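Local coordinates for chitin oligosaccharide binding protein NagB2 (Paenibacillus sp. FPU-7, PDB 7EHU) that binds the chitin oligosaccharides N,N'-diacetylchitobiose and N,N',N''-triacetylchitotriose and, as a solute-binding protein, probably delivers them to a membrane transporter for uptake, at residues I188-G193 and W198-L203; E259-F264 and L272-W277; G219-T224 and K423-A428. All coordinates share one frame; numbering follows the deposited sequence. Where two conformers were deposited one is given.

Contact 1: I188-G193 and W198-L203; sequences IALGGG and WAINML. With NAG (2-acetamido-2-deoxy-beta-D-glucopyranose), chain B.
L190 drives its two methyl groups into the side of helix 197-212, just past the point where strand 188-189 leaves the sheet. The unit is a strand, a glycine-rich loop and a helix, part of the periplasmic-binding-protein fold that carries this sugar site. CG of L190 stands roughly opposite the backbone N (chi1 -156°), which aims the branched end at the helix. There the two methyls divide the work: CD2 sits 3.8 Å from I200 CG1 and 4.0 Å from A199 CB, while CD1 reaches one turn further, to L203 CD2 at 4.2 Å. The side chains of L190 and I200 meet at about a right angle, and the branched end packs against A199, I200 and L203.

At G191 the backbone takes over, its carbonyl O resting 3.3 Å from A199 CB. G192 follows, and its missing side chain matters: a beta carbon here would run into I200 CG1. I200 instead lies close over the glycine, with CD1 3.6 Å from G192 O. That same oxygen accepts a hydrogen bond from Q405 NE2 on helix 394-408, so it is buried but satisfied. No hydrogen bond links the two segments themselves; the fit is one of shape, and all the touching residues are buried.

The far side of the helix start serves the ligand. The CB of W198 points away from the glycine loop, and CG between the backbone N and the carbonyl carbon (chi1 77°) lets the indole lay one face against the acetamido group of the chain B sugar. The methyl C8 lies 3.6 Å from W198 NE1, and the amide N2 stands 3.4 Å above the ring plane, offset toward the rim, 3.5 Å from W198 CE3.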
loop_
_atom_site.group_PDB
_atom_site.type_symbol
_atom_site.label_atom_id
_atom_site.label_comp_id
_atom_site.label_asym_id
_atom_site.label_seq_id
_atom_site.Cartn_x
_atom_site.Cartn_y
_atom_site.Cartn_z
ATOM N N ILE A 188 5.174 -0.432 19.310
ATOM C CA ILE A 188 4.708 -0.358 17.925
ATOM C C ILE A 188 4.263 1.068 17.619
ATOM O O ILE A 188 3.306 1.569 18.223
ATOM C CB ILE A 188 3.539 -1.323 17.655
ATOM C CG1 ILE A 188 3.891 -2.767 18.010
ATOM C CG2 ILE A 188 3.099 -1.225 16.197
ATOM C CD1 ILE A 188 2.709 -3.711 18.055
ATOM N N ALA A 189 4.961 1.719 16.689
ATOM C CA ALA A 189 4.513 2.999 16.155
ATOM C C ALA A 189 3.347 2.794 15.203
ATOM O O ALA A 189 3.303 1.821 14.451
ATOM C CB ALA A 189 5.656 3.661 15.395
ATOM N N LEU A 190 2.399 3.730 15.220
ATOM C CA LEU A 190 1.295 3.677 14.279
ATOM C C LEU A 190 0.609 5.050 14.339
ATOM O O LEU A 190 0.261 5.535 15.425
ATOM C CB LEU A 190 0.317 2.594 14.716
ATOM C CG LEU A 190 -0.565 1.992 13.611
ATOM C CD1 LEU A 190 -1.223 0.676 14.121
ATOM C CD2 LEU A 190 -1.454 2.863 12.835
ATOM N N GLY A 191 0.428 5.692 13.191
ATOM C CA GLY A 191 -0.364 6.902 13.080
ATOM C C GLY A 191 -1.655 6.594 12.359
ATOM O O GLY A 191 -1.644 6.374 11.153
ATOM N N GLY A 192 -2.766 6.532 13.094
ATOM C CA GLY A 192 -4.024 6.093 12.529
ATOM C C GLY A 192 -5.192 7.022 12.800
ATOM O O GLY A 192 -6.348 6.603 12.712
ATOM N N GLY A 193 -4.916 8.291 13.102
ATOM C CA GLY A 193 -5.948 9.259 13.398
ATOM C C GLY A 193 -6.508 9.905 12.148
ATOM O O GLY A 193 -6.172 9.548 11.022
ATOM N N TRP A 198 -6.638 3.700 7.356
ATOM C CA TRP A 198 -6.037 2.664 6.523
ATOM C C TRP A 198 -4.711 2.183 7.112
ATOM O O TRP A 198 -4.311 1.032 6.894
ATOM C CB TRP A 198 -5.827 3.179 5.094
ATOM C CG TRP A 198 -4.644 4.088 4.931
ATOM C CD1 TRP A 198 -4.611 5.444 5.113
ATOM C CD2 TRP A 198 -3.303 3.695 4.597
ATOM N NE1 TRP A 198 -3.339 5.912 4.912
ATOM C CE2 TRP A 198 -2.521 4.860 4.591
ATOM C CE3 TRP A 198 -2.692 2.460 4.297
ATOM C CZ2 TRP A 198 -1.178 4.835 4.260
ATOM C CZ3 TRP A 198 -1.368 2.446 3.994
ATOM C CH2 TRP A 198 -0.620 3.621 3.984
ATOM N N ALA A 199 -4.002 3.048 7.840
ATOM C CA ALA A 199 -2.724 2.640 8.425
ATOM C C ALA A 199 -2.928 1.594 9.516
ATOM O O ALA A 199 -2.113 0.672 9.661
ATOM C CB ALA A 199 -2.005 3.863 8.975
ATOM N N ILE A 200 -4.001 1.732 10.300
ATOM C CA ILE A 200 -4.377 0.682 11.244
ATOM C C ILE A 200 -4.737 -0.583 10.483
ATOM O O ILE A 200 -4.390 -1.696 10.891
ATOM C CB ILE A 200 -5.542 1.140 12.136
ATOM C CG1 ILE A 200 -5.186 2.379 12.963
ATOM C CG2 ILE A 200 -5.968 0.007 13.079
ATOM C CD1 ILE A 200 -6.419 3.130 13.485
ATOM N N ASN A 201 -5.445 -0.429 9.367
ATOM C CA ASN A 201 -5.868 -1.588 8.598
ATOM C C ASN A 201 -4.714 -2.379 8.005
ATOM O O ASN A 201 -4.896 -3.560 7.702
ATOM C CB ASN A 201 -6.877 -1.205 7.517
ATOM C CG ASN A 201 -8.273 -0.963 8.084
ATOM O OD1 ASN A 201 -8.610 -1.424 9.172
ATOM N ND2 ASN A 201 -9.094 -0.258 7.324
ATOM N N MET A 202 -3.538 -1.781 7.827
ATOM C CA MET A 202 -2.397 -2.596 7.397
ATOM C C MET A 202 -2.150 -3.700 8.407
ATOM O O MET A 202 -2.034 -4.882 8.066
ATOM C CB MET A 202 -1.146 -1.718 7.288
ATOM C CG MET A 202 -1.147 -0.783 6.086
ATOM S SD MET A 202 0.510 -0.123 5.719
ATOM C CE MET A 202 0.583 1.177 6.966
ATOM N N LEU A 203 -2.084 -3.319 9.674
ATOM C CA LEU A 203 -1.854 -4.278 10.739
ATOM C C LEU A 203 -3.045 -5.197 10.918
ATOM O O LEU A 203 -2.880 -6.410 11.078
ATOM C CB LEU A 203 -1.542 -3.518 12.023
ATOM C CG LEU A 203 -1.203 -4.372 13.240
ATOM C CD1 LEU A 203 -0.029 -5.310 12.969
ATOM C CD2 LEU A 203 -0.904 -3.480 14.442
HETATM C C1 NAG B . -1.499 2.119 0.103
HETATM C C2 NAG B . -2.981 2.314 0.312
HETATM C C3 NAG B . -3.595 1.093 0.996
HETATM C C4 NAG B . -3.256 -0.174 0.219
HETATM C C5 NAG B . -1.748 -0.281 0.011
HETATM C C6 NAG B . -1.341 -1.461 -0.845
HETATM C C7 NAG B . -3.904 4.572 0.534
HETATM C C8 NAG B . -4.147 5.734 1.459
HETATM N N2 NAG B . -3.272 3.523 1.064
HETATM O O3 NAG B . -5.002 1.288 1.071
HETATM O O4 NAG B . -3.676 -1.346 0.910
HETATM O O5 NAG B . -1.271 0.915 -0.626
HETATM O O6 NAG B . -1.914 -1.397 -2.142
HETATM O O7 NAG B . -4.279 4.580 -0.639
#

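Contact 2: E259-F264 and L272-W277; sequences EGQAKF and LFDGSW. With NAG (2-acetamido-2-deoxy-beta-D-glucopyranose), chain C; NAG (2-acetamido-2-deoxy-beta-D-glucopyranose), chain D; NAG (2-acetamido-2-deoxy-beta-D-glucopyranose), chain B.
D274 OD1, on the carboxylate that Q261 holds from the helix, takes two bonds of its own: one from G275 N, at 2.8 Å, and one with Y257 OH. The other oxygen, D274 OD2, receives Q261 NE2 at 2.9 Å with an N-H...O angle of 164°. The donor comes in on the syn side, 27° out of the carboxylate plane, yet the oxygen lies almost in the plane of the glutamine amide. An extended Q261 chain spans the gap from helix 257-265 to strand 271-275.

Beside this polar link the contact is apolar. L272 CB lies 4.1 Å from the centroid of the F264 ring, an off-centre CH-pi contact, and L272 CD1 rests 3.8 Å from G260 O.

Past the strand, W277 enters the glycan site. G275 CA backs one face of its indole, and C4 of the chain D sugar lies over the centre of the opposite face; W277 O accepts N2 of the chain C sugar at 3.1 Å. W277 NE1 bonds to the same Y257 OH, so the buried carboxylate, probably ionised, is likely to help fix the indole through that hydroxyl.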
loop_
_atom_site.group_PDB
_atom_site.type_symbol
_atom_site.label_atom_id
_atom_site.label_comp_id
_atom_site.label_asym_id
_atom_site.label_seq_id
_atom_site.Cartn_x
_atom_site.Cartn_y
_atom_site.Cartn_z
ATOM N N GLU A 259 3.260 10.805 10.821
ATOM C CA GLU A 259 3.766 11.034 12.169
ATOM C C GLU A 259 4.049 9.721 12.880
ATOM O O GLU A 259 5.012 9.637 13.650
ATOM C CB GLU A 259 2.753 11.886 12.938
ATOM C CG GLU A 259 2.661 13.336 12.407
ATOM C CD GLU A 259 1.491 14.150 12.969
ATOM O OE1 GLU A 259 0.518 13.571 13.451
ATOM O OE2 GLU A 259 1.573 15.395 12.895
ATOM N N GLY A 260 3.260 8.674 12.607
ATOM C CA GLY A 260 3.614 7.349 13.082
ATOM C C GLY A 260 4.929 6.867 12.499
ATOM O O GLY A 260 5.758 6.286 13.201
ATOM N N GLN A 261 5.144 7.112 11.203
ATOM C CA GLN A 261 6.407 6.733 10.583
ATOM C C GLN A 261 7.568 7.452 11.260
ATOM O O GLN A 261 8.589 6.828 11.573
ATOM C CB GLN A 261 6.376 7.060 9.091
ATOM C CG GLN A 261 5.401 6.214 8.295
ATOM C CD GLN A 261 5.376 6.597 6.836
ATOM O OE1 GLN A 261 5.465 7.787 6.515
ATOM N NE2 GLN A 261 5.305 5.617 5.947
ATOM N N ALA A 262 7.406 8.750 11.550
ATOM C CA ALA A 262 8.461 9.514 12.206
ATOM C C ALA A 262 8.714 9.007 13.618
ATOM O O ALA A 262 9.853 9.041 14.094
ATOM C CB ALA A 262 8.102 11.001 12.245
ATOM N N LYS A 263 7.667 8.606 14.342
ATOM C CA LYS A 263 7.876 8.001 15.653
ATOM C C LYS A 263 8.875 6.860 15.552
ATOM O O LYS A 263 9.765 6.723 16.390
ATOM C CB LYS A 263 6.528 7.508 16.183
ATOM C CG LYS A 263 6.512 7.002 17.590
ATOM C CD LYS A 263 6.325 8.112 18.591
ATOM C CE LYS A 263 6.307 7.578 20.013
ATOM N NZ LYS A 263 6.218 8.686 20.985
ATOM N N PHE A 264 8.759 6.050 14.505
ATOM C CA PHE A 264 9.700 4.967 14.306
ATOM C C PHE A 264 11.083 5.486 13.839
ATOM O O PHE A 264 12.097 5.032 14.378
ATOM C CB PHE A 264 9.122 3.920 13.341
ATOM C CG PHE A 264 10.097 2.826 13.063
ATOM C CD1 PHE A 264 10.393 1.892 14.050
ATOM C CD2 PHE A 264 10.790 2.762 11.856
ATOM C CE1 PHE A 264 11.368 0.915 13.829
ATOM C CE2 PHE A 264 11.747 1.800 11.635
ATOM C CZ PHE A 264 12.035 0.877 12.622
ATOM N N LEU A 272 7.432 -0.835 13.370
ATOM C CA LEU A 272 6.452 -0.129 12.549
ATOM C C LEU A 272 5.953 -1.101 11.497
ATOM O O LEU A 272 6.765 -1.637 10.740
ATOM C CB LEU A 272 7.122 1.064 11.861
ATOM C CG LEU A 272 6.255 1.866 10.894
ATOM C CD1 LEU A 272 5.366 2.839 11.672
ATOM C CD2 LEU A 272 7.087 2.628 9.917
ATOM N N PHE A 273 4.652 -1.344 11.445
ATOM C CA PHE A 273 4.072 -2.179 10.405
ATOM C C PHE A 273 3.715 -1.283 9.225
ATOM O O PHE A 273 2.903 -0.358 9.369
ATOM C CB PHE A 273 2.850 -2.955 10.917
ATOM C CG PHE A 273 2.476 -4.076 9.998
ATOM C CD1 PHE A 273 3.096 -5.303 10.115
ATOM C CD2 PHE A 273 1.587 -3.885 8.955
ATOM C CE1 PHE A 273 2.815 -6.331 9.235
ATOM C CE2 PHE A 273 1.320 -4.918 8.054
ATOM C CZ PHE A 273 1.919 -6.135 8.196
ATOM N N ASP A 274 4.366 -1.493 8.092
ATOM C CA ASP A 274 4.194 -0.567 6.984
ATOM C C ASP A 274 4.551 -1.254 5.680
ATOM O O ASP A 274 5.113 -2.356 5.659
ATOM C CB ASP A 274 5.062 0.685 7.195
ATOM C CG ASP A 274 4.425 1.957 6.669
ATOM O OD1 ASP A 274 3.658 1.897 5.674
ATOM O OD2 ASP A 274 4.755 3.024 7.194
ATOM N N GLY A 275 4.195 -0.581 4.582
ATOM C CA GLY A 275 4.553 -1.042 3.273
ATOM C C GLY A 275 5.968 -0.685 2.889
ATOM O O GLY A 275 6.589 0.220 3.451
ATOM N N SER A 276 6.475 -1.397 1.886
ATOM C CA SER A 276 7.876 -1.257 1.497
ATOM C C SER A 276 8.158 0.082 0.855
ATOM O O SER A 276 9.329 0.464 0.748
ATOM C CB SER A 276 8.336 -2.441 0.664
ATOM O OG SER A 276 7.428 -2.724 -0.378
ATOM N N TRP A 277 7.117 0.824 0.488
ATOM C CA TRP A 277 7.264 2.197 -0.008
ATOM C C TRP A 277 7.706 3.169 1.081
ATOM O O TRP A 277 8.022 4.319 0.763
ATOM C CB TRP A 277 5.917 2.660 -0.629
ATOM C CG TRP A 277 4.829 2.686 0.421
ATOM C CD1 TRP A 277 4.673 3.605 1.426
ATOM C CD2 TRP A 277 3.793 1.713 0.622
ATOM N NE1 TRP A 277 3.628 3.265 2.242
ATOM C CE2 TRP A 277 3.069 2.103 1.768
ATOM C CE3 TRP A 277 3.410 0.553 -0.058
ATOM C CZ2 TRP A 277 2.000 1.361 2.252
ATOM C CZ3 TRP A 277 2.344 -0.176 0.419
ATOM C CH2 TRP A 277 1.642 0.234 1.558
HETATM C C1 NAG C . 7.064 7.338 -2.160
HETATM C C2 NAG C . 6.184 7.418 -0.900
HETATM C C3 NAG C . 5.114 6.334 -0.915
HETATM C C4 NAG C . 4.440 6.203 -2.277
HETATM C C5 NAG C . 5.459 6.235 -3.406
HETATM C C6 NAG C . 4.832 6.252 -4.777
HETATM C C7 NAG C . 7.255 8.197 1.197
HETATM C C8 NAG C . 8.161 7.796 2.334
HETATM N N2 NAG C . 7.019 7.252 0.280
HETATM O O1 NAG C . 7.952 8.401 -2.203
HETATM O O3 NAG C . 4.176 6.625 0.119
HETATM O O4 NAG C . 3.866 4.900 -2.366
HETATM O O5 NAG C . 6.271 7.405 -3.294
HETATM O O6 NAG C . 3.803 7.221 -4.871
HETATM O O7 NAG C . 6.736 9.313 1.130
HETATM C C1 NAG D . 2.463 4.768 -2.198
HETATM C C2 NAG D . 2.133 3.367 -2.683
HETATM C C3 NAG D . 0.694 2.995 -2.338
HETATM C C4 NAG D . 0.368 3.296 -0.882
HETATM C C5 NAG D . 0.763 4.736 -0.580
HETATM C C6 NAG D . 0.550 5.152 0.854
HETATM C C7 NAG D . 3.389 2.717 -4.721
HETATM C C8 NAG D . 3.394 2.768 -6.215
HETATM N N2 NAG D . 2.328 3.278 -4.124
HETATM O O3 NAG D . 0.530 1.617 -2.634
HETATM O O4 NAG D . -1.038 3.184 -0.679
HETATM O O5 NAG D . 2.161 4.892 -0.848
HETATM O O6 NAG D . 0.851 6.532 1.031
HETATM O O7 NAG D . 4.292 2.175 -4.091
HETATM C C1 NAG B . -1.499 2.119 0.103
HETATM C C2 NAG B . -2.981 2.314 0.312
HETATM C C3 NAG B . -3.595 1.093 0.996
HETATM C C4 NAG B . -3.256 -0.174 0.219
HETATM C C5 NAG B . -1.748 -0.281 0.011
HETATM C C6 NAG B . -1.341 -1.461 -0.845
HETATM C C7 NAG B . -3.904 4.572 0.534
HETATM C C8 NAG B . -4.147 5.734 1.459
HETATM N N2 NAG B . -3.272 3.523 1.064
HETATM O O3 NAG B . -5.002 1.288 1.071
HETATM O O4 NAG B . -3.676 -1.346 0.910
HETATM O O5 NAG B . -1.271 0.915 -0.626
HETATM O O6 NAG B . -1.914 -1.397 -2.142
HETATM O O7 NAG B . -4.279 4.580 -0.639
#

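Contact 3: G219-T224 and K423-A428; sequences GFAKGT and KVQDEA
The flat amide of Q425 lies with one face against the peptide link between F220 and A221. F220 O stands over that face, 3.5 Å from Q425 CD, and the two planes are turned only about 27° from each other. F220 CB and A221 CA lie on the same side of the amide, CB being 3.5 Å from Q425 OE1 and CA 3.7 Å from Q425 NE2. The phenyl ring of F220 leads away from the C-terminal helix and stacks with W227.

Q425 reaches across from helix 414-430 with CG anti to its own backbone N (chi1 -173°), then bends at chi2 (65°), which, with the turn about the last bond, lays the amide broadside to the chain. Its CG also touches F220 O, at 3.4 Å. No hydrogen bond joins the two segments directly; the polar ends find partners around them. OE1 accepts W227 NE1, while NE2 is bonded to N429 OD1 and Q393 OE1. N429 in turn gives its ND2 to F220 O. A leucine in place of Q425 would probably leave W227 NE1 without its acceptor and N429 freer to turn, weakening its grip on F220 O.

The chain is at a helix end here. Helix 214-219 closes in a Schellman motif, with T224 N bonded to G219 O at 3.2 Å, a weak bond from G223 N to F220 O, and G223 at positive phi. F220 O thus takes N429 ND2 from the C-terminal helix and a weak bond from G223 N of its own turn, so the helix end is tied to helix 414-430 by neutral amides and an indole, with Q425 and F220 themselves buried.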
loop_
_atom_site.group_PDB
_atom_site.type_symbol
_atom_site.label_atom_id
_atom_site.label_comp_id
_atom_site.label_asym_id
_atom_site.label_seq_id
_atom_site.Cartn_x
_atom_site.Cartn_y
_atom_site.Cartn_z
ATOM N N GLY A 219 -13.420 -14.262 0.373
ATOM C CA GLY A 219 -14.812 -14.651 0.409
ATOM C C GLY A 219 -15.788 -13.566 0.822
ATOM O O GLY A 219 -16.985 -13.720 0.568
ATOM N N PHE A 220 -15.320 -12.478 1.454
ATOM C CA PHE A 220 -16.257 -11.489 1.982
ATOM C C PHE A 220 -17.190 -10.970 0.889
ATOM O O PHE A 220 -18.415 -10.939 1.061
ATOM C CB PHE A 220 -15.536 -10.309 2.637
ATOM C CG PHE A 220 -14.709 -10.647 3.850
ATOM C CD1 PHE A 220 -15.059 -11.650 4.743
ATOM C CD2 PHE A 220 -13.567 -9.907 4.111
ATOM C CE1 PHE A 220 -14.269 -11.917 5.861
ATOM C CE2 PHE A 220 -12.790 -10.164 5.224
ATOM C CZ PHE A 220 -13.147 -11.170 6.099
ATOM N N ALA A 221 -16.625 -10.548 -0.246
ATOM C CA ALA A 221 -17.439 -9.981 -1.319
ATOM C C ALA A 221 -18.181 -11.039 -2.128
ATOM O O ALA A 221 -19.080 -10.693 -2.900
ATOM C CB ALA A 221 -16.587 -9.116 -2.251
ATOM N N LYS A 222 -17.826 -12.311 -1.977
ATOM C CA LYS A 222 -18.479 -13.399 -2.687
ATOM C C LYS A 222 -19.520 -14.079 -1.815
ATOM O O LYS A 222 -20.224 -14.979 -2.290
ATOM C CB LYS A 222 -17.419 -14.387 -3.185
ATOM C CG LYS A 222 -16.284 -13.678 -3.950
ATOM C CD LYS A 222 -15.451 -14.592 -4.829
ATOM C CE LYS A 222 -14.485 -13.787 -5.689
ATOM N NZ LYS A 222 -13.104 -14.354 -5.653
ATOM N N GLY A 223 -19.656 -13.642 -0.561
ATOM C CA GLY A 223 -20.633 -14.193 0.357
ATOM C C GLY A 223 -20.303 -15.562 0.889
ATOM O O GLY A 223 -21.158 -16.184 1.525
ATOM N N THR A 224 -19.099 -16.065 0.631
ATOM C CA THR A 224 -18.720 -17.406 1.061
ATOM C C THR A 224 -18.067 -17.427 2.438
ATOM O O THR A 224 -17.972 -18.498 3.052
ATOM C CB THR A 224 -17.756 -18.008 0.039
ATOM O OG1 THR A 224 -16.580 -17.190 -0.024
ATOM C CG2 THR A 224 -18.396 -18.078 -1.333
ATOM N N LYS A 423 -22.773 -6.277 8.261
ATOM C CA LYS A 423 -23.951 -5.544 7.812
ATOM C C LYS A 423 -23.632 -4.750 6.551
ATOM O O LYS A 423 -24.374 -4.811 5.562
ATOM C CB LYS A 423 -24.453 -4.634 8.937
ATOM C CG LYS A 423 -25.752 -3.900 8.628
ATOM C CD LYS A 423 -26.201 -3.037 9.815
ATOM C CE LYS A 423 -27.047 -1.831 9.375
ATOM N NZ LYS A 423 -27.611 -1.987 7.997
ATOM N N VAL A 424 -22.520 -4.005 6.556
ATOM C CA VAL A 424 -22.158 -3.235 5.366
ATOM C C VAL A 424 -21.771 -4.159 4.214
ATOM O O VAL A 424 -22.079 -3.868 3.047
ATOM C CB VAL A 424 -21.101 -2.134 5.627
ATOM C CG1 VAL A 424 -21.605 -1.147 6.688
ATOM C CG2 VAL A 424 -19.737 -2.714 6.012
ATOM N N GLN A 425 -21.123 -5.291 4.517
ATOM C CA GLN A 425 -20.730 -6.228 3.466
ATOM C C GLN A 425 -21.949 -6.819 2.778
ATOM O O GLN A 425 -21.981 -6.949 1.544
ATOM C CB GLN A 425 -19.903 -7.353 4.079
ATOM C CG GLN A 425 -19.289 -8.303 3.069
ATOM C CD GLN A 425 -18.278 -7.591 2.203
ATOM O OE1 GLN A 425 -17.192 -7.262 2.673
ATOM N NE2 GLN A 425 -18.612 -7.348 0.948
ATOM N N ASP A 426 -22.960 -7.201 3.568
ATOM C CA ASP A 426 -24.202 -7.719 3.008
ATOM C C ASP A 426 -24.872 -6.684 2.119
ATOM O O ASP A 426 -25.373 -7.018 1.040
ATOM C CB ASP A 426 -25.156 -8.120 4.134
ATOM C CG ASP A 426 -24.756 -9.413 4.825
ATOM O OD1 ASP A 426 -24.017 -10.217 4.231
ATOM O OD2 ASP A 426 -25.237 -9.647 5.952
ATOM N N GLU A 427 -24.908 -5.427 2.574
ATOM C CA GLU A 427 -25.490 -4.346 1.782
ATOM C C GLU A 427 -24.738 -4.165 0.474
ATOM O O GLU A 427 -25.348 -4.029 -0.593
ATOM C CB GLU A 427 -25.508 -3.046 2.600
ATOM C CG GLU A 427 -26.581 -3.060 3.689
ATOM C CD GLU A 427 -26.347 -2.100 4.851
ATOM O OE1 GLU A 427 -25.249 -1.510 4.972
ATOM O OE2 GLU A 427 -27.286 -1.963 5.670
ATOM N N ALA A 428 -23.409 -4.207 0.530
ATOM C CA ALA A 428 -22.612 -4.009 -0.673
ATOM C C ALA A 428 -22.771 -5.177 -1.634
ATOM O O ALA A 428 -22.760 -4.985 -2.852
ATOM C CB ALA A 428 -21.141 -3.827 -0.297
#

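Overall arrangement
From the N terminus, contact 1 comes first and closes a short loop, with four residues between 188-193 and 198-203, joining strand 188-189 to helix 197-212. The chain then passes 219-224, where contact 3 opens, before contact 2 closes a loop of seven residues between 259-264 and 272-277, on helix 257-265 and strand 271-275. Contact 3 shuts only when 423-428 returns near the C terminus, so its long loop encloses contact 2 but follows contact 1. Contacts 1 and 2 touch, with centres 9 Å apart: their strands are neighbours in one sheet, and both reach the chain B sugar. Contact 3 stands apart, its centre about 24 Å from that of contact 1, joining the end of helix 214-219 to helix 414-430.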